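Long-range contacts in protein FkbI (Streptomyces hygroscopicus, PDB 1R2J), which binds FAD and probably acts as an acyl-ACP dehydrogenase in making the methoxymalonyl extender unit of the polyketide FK520: residues A[243-247]-A[321-325]; A[237-241]-A[271-275]; A[233-237]-A[307-311]; A[19-25]-A[186-190]. One frame throughout, in Å; residues are numbered along the deposited sequence.

Contact 1. Residues A[243-247]-A[321-325]; sequences AAVAH and VLASA
His247 swings out to Leu322 on a first torsion that sets CG opposite the backbone N (chi1 -168°), and this carries the imidazole away from its own helix and across the last turn of helix 297-322. Val321 makes a similar choice (chi1 175°): its CG1 branch lies opposite N and beside its own carbonyl carbon, and from there it reaches the backbone of the facing helix, 3.8 Å from Ala244 O and 4.1 Å from Ala244 CB. Leu322 and Val321 meet the imidazole at a face and at its edge. Leu322 CG sits over one face, 4.1 Å from His247 CG, with the two side chains passing at a slant. At the rim, near the ring plane, His247 CD2 comes to 3.3 Å from Val321 O. Ala325 CB touches His247 CE1 at 3.7 Å. His247 NE2 lies 3.4 Å from Leu322 O, but the angle is too poor for a hydrogen bond, so across these two segments the ring makes packing contacts alone. Leu322 turns CD1 inward to meet Ala244 CA at 3.8 Å and Ala243 O at a like distance. Ala243 and Ala244 offer nothing longer than a methyl, which lets the leucine come close to the main chain. Around this, Val333 packs on both Ala243 and Leu322, and Leu258 touches the histidine. Ala323, with positive phi, is where the chain leaves helical geometry. The contact is thus a helix-end packing, joining the last turns of helices 219-248 and 297-322 in the helical C-terminal domain of the acyl-CoA dehydrogenase fold, away from the FAD site.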
loop_
_atom_site.group_PDB
_atom_site.type_symbol
_atom_site.label_atom_id
_atom_site.label_comp_id
_atom_site.label_asym_id
_atom_site.label_seq_id
_atom_site.Cartn_x
_atom_site.Cartn_y
_atom_site.Cartn_z
ATOM N N ALA A 243 9.336 -20.221 -1.197
ATOM C CA ALA A 243 9.463 -20.923 0.078
ATOM C C ALA A 243 8.897 -22.342 -0.050
ATOM O O ALA A 243 9.468 -23.290 0.482
ATOM C CB ALA A 243 8.723 -20.160 1.186
ATOM N N ALA A 244 7.777 -22.480 -0.754
ATOM C CA ALA A 244 7.155 -23.782 -0.940
ATOM C C ALA A 244 8.053 -24.684 -1.785
ATOM O O ALA A 244 8.264 -25.843 -1.445
ATOM C CB ALA A 244 5.784 -23.625 -1.606
ATOM N N VAL A 245 8.579 -24.158 -2.886
ATOM C CA VAL A 245 9.451 -24.962 -3.727
ATOM C C VAL A 245 10.702 -25.372 -2.946
ATOM O O VAL A 245 11.124 -26.524 -3.014
ATOM C CB VAL A 245 9.858 -24.208 -5.013
ATOM C CG1 VAL A 245 8.632 -23.937 -5.865
ATOM C CG2 VAL A 245 10.522 -22.898 -4.661
ATOM N N ALA A 246 11.282 -24.442 -2.194
ATOM C CA ALA A 246 12.484 -24.751 -1.415
ATOM C C ALA A 246 12.214 -25.908 -0.457
ATOM O O ALA A 246 13.037 -26.813 -0.318
ATOM C CB ALA A 246 12.947 -23.526 -0.637
ATOM N N HIS A 247 11.056 -25.883 0.197
ATOM C CA HIS A 247 10.696 -26.942 1.137
ATOM C C HIS A 247 10.399 -28.246 0.387
ATOM O O HIS A 247 10.787 -29.330 0.823
ATOM C CB HIS A 247 9.468 -26.517 1.952
ATOM C CG HIS A 247 9.177 -27.400 3.130
ATOM N ND1 HIS A 247 10.043 -27.529 4.197
ATOM C CD2 HIS A 247 8.096 -28.159 3.431
ATOM C CE1 HIS A 247 9.506 -28.325 5.106
ATOM N NE2 HIS A 247 8.324 -28.720 4.666
ATOM N N VAL A 321 1.981 -26.572 2.421
ATOM C CA VAL A 321 3.195 -27.247 1.973
ATOM C C VAL A 321 4.261 -27.282 3.064
ATOM O O VAL A 321 4.801 -28.347 3.391
ATOM C CB VAL A 321 3.764 -26.547 0.713
ATOM C CG1 VAL A 321 5.106 -27.169 0.313
ATOM C CG2 VAL A 321 2.758 -26.677 -0.443
ATOM N N LEU A 322 4.560 -26.120 3.638
ATOM C CA LEU A 322 5.560 -26.057 4.695
ATOM C C LEU A 322 5.139 -26.788 5.955
ATOM O O LEU A 322 5.982 -27.241 6.719
ATOM C CB LEU A 322 5.899 -24.606 5.032
ATOM C CG LEU A 322 7.034 -24.098 4.146
ATOM C CD1 LEU A 322 6.494 -23.742 2.765
ATOM C CD2 LEU A 322 7.679 -22.903 4.797
ATOM N N ALA A 323 3.833 -26.898 6.168
ATOM C CA ALA A 323 3.306 -27.576 7.338
ATOM C C ALA A 323 3.917 -27.059 8.648
ATOM O O ALA A 323 4.032 -25.852 8.857
ATOM C CB ALA A 323 3.527 -29.098 7.204
ATOM N N SER A 324 4.332 -27.974 9.519
ATOM C CA SER A 324 4.894 -27.577 10.807
ATOM C C SER A 324 6.103 -26.667 10.681
ATOM O O SER A 324 6.358 -25.852 11.564
ATOM C CB SER A 324 5.262 -28.805 11.645
ATOM O OG SER A 324 6.442 -29.419 11.169
ATOM N N ALA A 325 6.847 -26.792 9.587
ATOM C CA ALA A 325 8.029 -25.955 9.386
ATOM C C ALA A 325 7.674 -24.474 9.174
ATOM O O ALA A 325 8.467 -23.590 9.485
ATOM C CB ALA A 325 8.843 -26.473 8.204
#

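Contact 2. Residues A[237-241]-A[271-275]; sequences LRACR and LWTAE
Arg241 takes hold of Glu275 side-on, giving each carboxylate oxygen its own nitrogen. Arg241 NE donates to Glu275 OE1 at 2.7 Å with a nearly straight N-H...O angle of 175°, and Arg241 NH2 donates to Glu275 OE2 at 2.9 Å. Both oxygens accept through their syn lone pairs, and the two planes are nearly coplanar, so the paired bonds should also fix the rotation of both groups. Glu275 OE2 has a second donor: a water donates a hydrogen bond to Glu275 OE2 at 2.6 Å and in turn accepts from Arg238 NE at 3.0 Å. The polar end of Arg238 thus reaches the carboxylate through the water, while its CG packs on OE2. Two arginines beside one buried glutamate would be expected to stabilise its charged form. The bridge spans an antiparallel pair of helices, 219-248 and 262-287, in the C-terminal helical domain of the acyl-CoA dehydrogenase fold; the local axes are 9.2 Å apart and 164° from each other in direction. Trp272 stands against the guanidinium of Arg241 nearly upright, planes 81° apart, its CZ3 corner over one guanidinium face while NE lies off the indole edge. Arg241 gets there by bending at chi2 and chi3, whereas Glu275 is extended. On the apolar side of the pair, Leu237 CD2 meets Ala274 CB at 3.8 Å and Leu271 CD2 lies 4.1 Å from Cys240 CB; helix 297-322 closes over this layer with Ala311, Thr317 and Ala318.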
loop_
_atom_site.group_PDB
_atom_site.type_symbol
_atom_site.label_atom_id
_atom_site.label_comp_id
_atom_site.label_asym_id
_atom_site.label_seq_id
_atom_site.Cartn_x
_atom_site.Cartn_y
_atom_site.Cartn_z
ATOM N N LEU A 237 3.189 -13.582 -3.486
ATOM C CA LEU A 237 3.124 -14.848 -4.216
ATOM C C LEU A 237 4.534 -15.339 -4.527
ATOM O O LEU A 237 4.799 -16.539 -4.472
ATOM C CB LEU A 237 2.310 -14.689 -5.502
ATOM C CG LEU A 237 0.792 -14.653 -5.261
ATOM C CD1 LEU A 237 0.079 -14.011 -6.429
ATOM C CD2 LEU A 237 0.284 -16.073 -5.014
ATOM N N ARG A 238 5.443 -14.418 -4.843
ATOM C CA ARG A 238 6.835 -14.796 -5.116
ATOM C C ARG A 238 7.442 -15.452 -3.880
ATOM O O ARG A 238 8.073 -16.508 -3.970
ATOM C CB ARG A 238 7.699 -13.575 -5.472
ATOM C CG ARG A 238 7.525 -13.011 -6.874
ATOM C CD ARG A 238 8.528 -11.872 -7.123
ATOM N NE ARG A 238 8.330 -11.225 -8.422
ATOM C CZ ARG A 238 9.017 -10.169 -8.851
ATOM N NH1 ARG A 238 9.962 -9.622 -8.088
ATOM N NH2 ARG A 238 8.757 -9.654 -10.046
ATOM N N ALA A 239 7.264 -14.818 -2.726
ATOM C CA ALA A 239 7.813 -15.358 -1.480
ATOM C C ALA A 239 7.208 -16.717 -1.141
ATOM O O ALA A 239 7.912 -17.629 -0.689
ATOM C CB ALA A 239 7.577 -14.387 -0.330
ATOM N N CYS A 240 5.903 -16.852 -1.357
ATOM C CA CYS A 240 5.228 -18.111 -1.063
ATOM C C CYS A 240 5.656 -19.216 -2.024
ATOM O O CYS A 240 5.908 -20.345 -1.601
ATOM C CB CYS A 240 3.710 -17.937 -1.116
ATOM S SG CYS A 240 3.076 -16.921 0.232
ATOM N N ARG A 241 5.747 -18.892 -3.310
ATOM C CA ARG A 241 6.157 -19.887 -4.297
ATOM C C ARG A 241 7.593 -20.350 -4.039
ATOM O O ARG A 241 7.880 -21.549 -4.060
ATOM C CB ARG A 241 6.036 -19.320 -5.718
ATOM C CG ARG A 241 6.376 -20.322 -6.834
ATOM C CD ARG A 241 7.819 -20.182 -7.314
ATOM N NE ARG A 241 8.032 -18.871 -7.920
ATOM C CZ ARG A 241 9.198 -18.424 -8.378
ATOM N NH1 ARG A 241 10.289 -19.180 -8.308
ATOM N NH2 ARG A 241 9.269 -17.209 -8.910
ATOM N N LEU A 271 0.672 -22.557 -7.052
ATOM C CA LEU A 271 1.382 -21.379 -6.544
ATOM C C LEU A 271 2.080 -20.648 -7.683
ATOM O O LEU A 271 2.051 -19.417 -7.761
ATOM C CB LEU A 271 2.409 -21.784 -5.483
ATOM C CG LEU A 271 1.900 -21.872 -4.038
ATOM C CD1 LEU A 271 2.960 -22.507 -3.154
ATOM C CD2 LEU A 271 1.553 -20.468 -3.534
ATOM N N TRP A 272 2.707 -21.416 -8.566
ATOM C CA TRP A 272 3.404 -20.853 -9.710
ATOM C C TRP A 272 2.408 -20.161 -10.626
ATOM O O TRP A 272 2.653 -19.053 -11.095
ATOM C CB TRP A 272 4.124 -21.958 -10.480
ATOM C CG TRP A 272 4.633 -21.517 -11.810
ATOM C CD1 TRP A 272 4.173 -21.908 -13.035
ATOM C CD2 TRP A 272 5.686 -20.584 -12.057
ATOM N NE1 TRP A 272 4.874 -21.275 -14.031
ATOM C CE2 TRP A 272 5.810 -20.456 -13.459
ATOM C CE3 TRP A 272 6.540 -19.839 -11.232
ATOM C CZ2 TRP A 272 6.754 -19.614 -14.055
ATOM C CZ3 TRP A 272 7.480 -18.999 -11.826
ATOM C CH2 TRP A 272 7.577 -18.895 -13.224
ATOM N N THR A 273 1.288 -20.831 -10.875
ATOM C CA THR A 273 0.230 -20.318 -11.738
ATOM C C THR A 273 -0.385 -19.036 -11.182
ATOM O O THR A 273 -0.664 -18.103 -11.933
ATOM C CB THR A 273 -0.864 -21.393 -11.930
ATOM O OG1 THR A 273 -0.303 -22.503 -12.640
ATOM C CG2 THR A 273 -2.043 -20.848 -12.714
ATOM N N ALA A 274 -0.595 -18.999 -9.870
ATOM C CA ALA A 274 -1.164 -17.827 -9.222
ATOM C C ALA A 274 -0.206 -16.652 -9.391
ATOM O O ALA A 274 -0.617 -15.551 -9.752
ATOM C CB ALA A 274 -1.389 -18.102 -7.735
ATOM N N GLU A 275 1.074 -16.900 -9.119
ATOM C CA GLU A 275 2.093 -15.871 -9.246
ATOM C C GLU A 275 2.134 -15.302 -10.667
ATOM O O GLU A 275 2.257 -14.092 -10.849
ATOM C CB GLU A 275 3.468 -16.444 -8.900
ATOM C CG GLU A 275 4.603 -15.421 -8.996
ATOM C CD GLU A 275 5.958 -16.055 -8.775
ATOM O OE1 GLU A 275 6.013 -17.118 -8.129
ATOM O OE2 GLU A 275 6.970 -15.490 -9.237
HETATM O O HOH W 1 6.832 -13.078 -10.207
#

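Contact 3. Residues A[233-237]-A[307-311]; sequences CVGIL and AAERA
Cys233 lies almost against the backbone of helix 297-322, and this is the tight part of the contact. Its CB is 3.4 Å from Ala307 O, and Ala307 CB and Ala311 CB lie 3.7 Å and 3.8 Å from Cys233 CB. The sulfur, Cys233 SG, turned opposite its own carbonyl carbon (chi1 -66°), runs on to Ala308 CA at 3.8 Å. One turn later Leu237 packs next along the helix: Leu237 CG rests on Ala311 CA at 3.7 Å and CD2 comes within 3.5 Å of Arg310 O. With alanines at 307, 308 and 311, the local axes approach to 8.7 Å. The looser flanks differ. Ile236 only grazes Ala311, CB to CB, and turns also to Ala336 of helix 332-345. On the other flank Arg310 lends its CB to Leu237 while its bent chain leads away from the facing helix, and it is partly exposed. Helices 219-248 and 297-322 run nearly parallel here, 22° apart, as neighbours in the C-terminal helical bundle of the acyl-CoA dehydrogenase fold, with FAD about 11 Å from the side chain of Ile236.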
loop_
_atom_site.group_PDB
_atom_site.type_symbol
_atom_site.label_atom_id
_atom_site.label_comp_id
_atom_site.label_asym_id
_atom_site.label_seq_id
_atom_site.Cartn_x
_atom_site.Cartn_y
_atom_site.Cartn_z
ATOM N N CYS A 233 1.197 -7.759 -3.848
ATOM C CA CYS A 233 0.681 -9.125 -3.771
ATOM C C CYS A 233 1.438 -10.077 -4.670
ATOM O O CYS A 233 1.572 -11.258 -4.357
ATOM C CB CYS A 233 -0.808 -9.149 -4.099
ATOM S SG CYS A 233 -1.769 -8.273 -2.845
ATOM N N VAL A 234 1.916 -9.572 -5.800
ATOM C CA VAL A 234 2.722 -10.402 -6.687
ATOM C C VAL A 234 3.957 -10.793 -5.867
ATOM O O VAL A 234 4.443 -11.915 -5.961
ATOM C CB VAL A 234 3.179 -9.625 -7.945
ATOM C CG1 VAL A 234 4.143 -10.479 -8.768
ATOM C CG2 VAL A 234 1.973 -9.251 -8.789
ATOM N N GLY A 235 4.451 -9.852 -5.058
ATOM C CA GLY A 235 5.618 -10.115 -4.226
ATOM C C GLY A 235 5.343 -11.207 -3.207
ATOM O O GLY A 235 6.170 -12.104 -2.990
ATOM N N ILE A 236 4.168 -11.138 -2.586
ATOM C CA ILE A 236 3.778 -12.139 -1.608
ATOM C C ILE A 236 3.743 -13.520 -2.278
ATOM O O ILE A 236 4.216 -14.510 -1.709
ATOM C CB ILE A 236 2.401 -11.807 -1.005
ATOM C CG1 ILE A 236 2.488 -10.466 -0.255
ATOM C CG2 ILE A 236 1.956 -12.930 -0.074
ATOM C CD1 ILE A 236 1.175 -9.989 0.359
ATOM N N LEU A 237 3.189 -13.582 -3.486
ATOM C CA LEU A 237 3.124 -14.848 -4.216
ATOM C C LEU A 237 4.534 -15.339 -4.527
ATOM O O LEU A 237 4.799 -16.539 -4.472
ATOM C CB LEU A 237 2.310 -14.689 -5.502
ATOM C CG LEU A 237 0.792 -14.653 -5.261
ATOM C CD1 LEU A 237 0.079 -14.011 -6.429
ATOM C CD2 LEU A 237 0.284 -16.073 -5.014
ATOM N N ALA A 307 -4.757 -10.126 -7.865
ATOM C CA ALA A 307 -3.490 -10.347 -7.175
ATOM C C ALA A 307 -3.736 -10.600 -5.692
ATOM O O ALA A 307 -3.099 -11.453 -5.085
ATOM C CB ALA A 307 -2.562 -9.146 -7.367
ATOM N N ALA A 308 -4.684 -9.869 -5.115
ATOM C CA ALA A 308 -4.993 -10.029 -3.703
ATOM C C ALA A 308 -5.638 -11.383 -3.415
ATOM O O ALA A 308 -5.186 -12.107 -2.523
ATOM C CB ALA A 308 -5.900 -8.893 -3.233
ATOM N N GLU A 309 -6.683 -11.727 -4.165
ATOM C CA GLU A 309 -7.357 -13.003 -3.958
ATOM C C GLU A 309 -6.401 -14.169 -4.215
ATOM O O GLU A 309 -6.395 -15.144 -3.463
ATOM C CB GLU A 309 -8.613 -13.127 -4.849
ATOM C CG GLU A 309 -9.792 -12.258 -4.375
ATOM C CD GLU A 309 -11.167 -12.819 -4.746
ATOM O OE1 GLU A 309 -12.132 -12.576 -3.985
ATOM O OE2 GLU A 309 -11.296 -13.494 -5.789
ATOM N N ARG A 310 -5.597 -14.070 -5.270
ATOM C CA ARG A 310 -4.637 -15.125 -5.585
ATOM C C ARG A 310 -3.538 -15.196 -4.524
ATOM O O ARG A 310 -3.073 -16.282 -4.187
ATOM C CB ARG A 310 -4.007 -14.895 -6.963
ATOM C CG ARG A 310 -4.998 -14.927 -8.145
ATOM C CD ARG A 310 -5.890 -16.173 -8.119
ATOM N NE ARG A 310 -5.119 -17.416 -8.140
ATOM C CZ ARG A 310 -5.516 -18.549 -7.566
ATOM N NH1 ARG A 310 -6.677 -18.599 -6.921
ATOM N NH2 ARG A 310 -4.752 -19.634 -7.640
ATOM N N ALA A 311 -3.125 -14.040 -4.001
ATOM C CA ALA A 311 -2.089 -14.013 -2.971
ATOM C C ALA A 311 -2.593 -14.669 -1.677
ATOM O O ALA A 311 -1.852 -15.404 -1.016
ATOM C CB ALA A 311 -1.649 -12.576 -2.693
#

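Contact 4. Residues A[19-25]-A[186-190]; sequences WDTSGEL and CRAAG
The guanidinium of Arg187 receives the carboxylate of Asp20 at its edge, and the two planes are 47° apart. Of the two bonds from Arg187, NH2 gives the stronger, 3.0 Å to Asp20 OD2 at 152°, and approaches that oxygen from above the carboxylate plane; a weak second bond from Arg187 NE goes to the same atom. Asp20 OD2 is further gripped by Arg338 in a salt bridge, so two arginines converge on one oxygen. Asp20 OD1 is served by a water that donates to it at 2.6 Å and accepts from Arg187 N. A bend at chi3 (-66°) turns NE and NH2 toward Asp20 near the end of helix 16-22. Away from the salt bridge, Ala188 CB packs on the main chain, 3.6 Å from Trp19 O and from Glu24 N, and Leu25 CG comes to 3.2 Å from Ala188 O, which is hydrogen-bonded to Tyr148 OH. A second water joins Gly23 O to Gly190 N. Gly23 ends the helix with positive phi, and a type I turn from Cys186 to Ala189 brings Arg187 and Ala188 to meet it. The contact thereby joins the N-terminal and middle domains, with the side chain of Arg187 about 8 Å from FAD. The turn belongs to the loop between strands 175-179 and 192-196; helix 69-88 packs on Leu25 and Cys186, while helix 332-345 reaches Asp20 through Arg335 and Arg338.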
loop_
_atom_site.group_PDB
_atom_site.type_symbol
_atom_site.label_atom_id
_atom_site.label_comp_id
_atom_site.label_asym_id
_atom_site.label_seq_id
_atom_site.Cartn_x
_atom_site.Cartn_y
_atom_site.Cartn_z
ATOM N N TRP A 19 11.139 -7.661 12.904
ATOM C CA TRP A 19 10.410 -6.410 12.739
ATOM C C TRP A 19 8.924 -6.683 12.901
ATOM O O TRP A 19 8.201 -5.901 13.515
ATOM C CB TRP A 19 10.663 -5.799 11.359
ATOM C CG TRP A 19 12.063 -5.290 11.167
ATOM C CD1 TRP A 19 12.982 -5.023 12.144
ATOM C CD2 TRP A 19 12.683 -4.938 9.924
ATOM N NE1 TRP A 19 14.135 -4.522 11.585
ATOM C CE2 TRP A 19 13.979 -4.460 10.225
ATOM C CE3 TRP A 19 12.270 -4.977 8.586
ATOM C CZ2 TRP A 19 14.867 -4.024 9.233
ATOM C CZ3 TRP A 19 13.152 -4.542 7.600
ATOM C CH2 TRP A 19 14.438 -4.071 7.932
ATOM N N ASP A 20 8.485 -7.814 12.358
ATOM C CA ASP A 20 7.085 -8.215 12.416
ATOM C C ASP A 20 6.612 -8.567 13.826
ATOM O O ASP A 20 5.509 -8.188 14.229
ATOM C CB ASP A 20 6.849 -9.406 11.484
ATOM C CG ASP A 20 5.377 -9.669 11.232
ATOM O OD1 ASP A 20 4.715 -8.802 10.629
ATOM O OD2 ASP A 20 4.879 -10.737 11.639
ATOM N N THR A 21 7.439 -9.290 14.576
ATOM C CA THR A 21 7.071 -9.676 15.932
ATOM C C THR A 21 7.175 -8.520 16.921
ATOM O O THR A 21 6.457 -8.484 17.923
ATOM C CB THR A 21 7.929 -10.855 16.438
ATOM O OG1 THR A 21 9.316 -10.585 16.195
ATOM C CG2 THR A 21 7.527 -12.151 15.730
ATOM N N SER A 22 8.062 -7.571 16.640
ATOM C CA SER A 22 8.227 -6.414 17.509
ATOM C C SER A 22 7.208 -5.348 17.119
ATOM O O SER A 22 6.911 -4.443 17.897
ATOM C CB SER A 22 9.641 -5.843 17.383
ATOM O OG SER A 22 9.791 -5.143 16.163
ATOM N N GLY A 23 6.686 -5.460 15.901
ATOM C CA GLY A 23 5.692 -4.516 15.427
ATOM C C GLY A 23 6.209 -3.162 14.988
ATOM O O GLY A 23 5.467 -2.178 15.029
ATOM N N GLU A 24 7.465 -3.092 14.560
ATOM C CA GLU A 24 8.010 -1.813 14.132
ATOM C C GLU A 24 9.179 -1.914 13.158
ATOM O O GLU A 24 9.972 -2.854 13.210
ATOM C CB GLU A 24 8.437 -0.996 15.356
ATOM C CG GLU A 24 8.355 0.511 15.131
ATOM C CD GLU A 24 8.699 1.320 16.367
ATOM O OE1 GLU A 24 8.414 2.539 16.374
ATOM O OE2 GLU A 24 9.258 0.744 17.326
ATOM N N LEU A 25 9.267 -0.934 12.263
ATOM C CA LEU A 25 10.340 -0.864 11.281
ATOM C C LEU A 25 11.322 0.209 11.755
ATOM O O LEU A 25 10.935 1.149 12.446
ATOM C CB LEU A 25 9.785 -0.461 9.912
ATOM C CG LEU A 25 8.881 -1.425 9.139
ATOM C CD1 LEU A 25 8.308 -0.719 7.915
ATOM C CD2 LEU A 25 9.677 -2.649 8.727
ATOM N N CYS A 186 0.702 -6.973 8.504
ATOM C CA CYS A 186 1.485 -5.787 8.156
ATOM C C CYS A 186 1.768 -5.042 9.473
ATOM O O CYS A 186 1.790 -3.811 9.530
ATOM C CB CYS A 186 0.691 -4.895 7.188
ATOM S SG CYS A 186 0.620 -5.483 5.453
ATOM N N ARG A 187 1.995 -5.829 10.521
ATOM C CA ARG A 187 2.216 -5.337 11.877
ATOM C C ARG A 187 3.306 -4.298 12.125
ATOM O O ARG A 187 3.290 -3.626 13.156
ATOM C CB ARG A 187 2.413 -6.537 12.811
ATOM C CG ARG A 187 1.266 -7.535 12.735
ATOM C CD ARG A 187 1.325 -8.561 13.852
ATOM N NE ARG A 187 2.484 -9.442 13.747
ATOM C CZ ARG A 187 2.695 -10.478 14.553
ATOM N NH1 ARG A 187 1.827 -10.746 15.518
ATOM N NH2 ARG A 187 3.757 -11.252 14.384
ATOM N N ALA A 188 4.241 -4.151 11.194
ATOM C CA ALA A 188 5.300 -3.167 11.363
ATOM C C ALA A 188 5.094 -1.952 10.458
ATOM O O ALA A 188 5.982 -1.107 10.332
ATOM C CB ALA A 188 6.656 -3.806 11.077
ATOM N N ALA A 189 3.916 -1.856 9.846
ATOM C CA ALA A 189 3.617 -0.757 8.934
ATOM C C ALA A 189 3.272 0.573 9.602
ATOM O O ALA A 189 3.024 1.567 8.915
ATOM C CB ALA A 189 2.501 -1.163 7.991
ATOM N N GLY A 190 3.240 0.589 10.930
ATOM C CA GLY A 190 2.940 1.818 11.646
ATOM C C GLY A 190 1.539 2.378 11.474
ATOM O O GLY A 190 1.376 3.584 11.303
HETATM O O HOH W 2 2.330 -8.898 9.604
HETATM O O HOH W 3 4.298 -0.664 13.187
#

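Contacts 1, 2 and 3 all draw on helix 219-248. Contacts 1 and 3 pair it with helix 297-322, at centres about 17 Å apart, whereas contact 2 sets it against helix 262-287. Contacts 2 and 3 share Leu237 and are both buried, yet one carries a two-bond salt bridge and the other is apolar. Contact 1, at the far end of the bundle, is only partly buried and packs a histidine without a hydrogen bond across it. Contact 4, also partly buried, stands apart: it joins two other domains through a helix end, a loop, waters and a salt bridge, and with contact 3 lies nearer FAD.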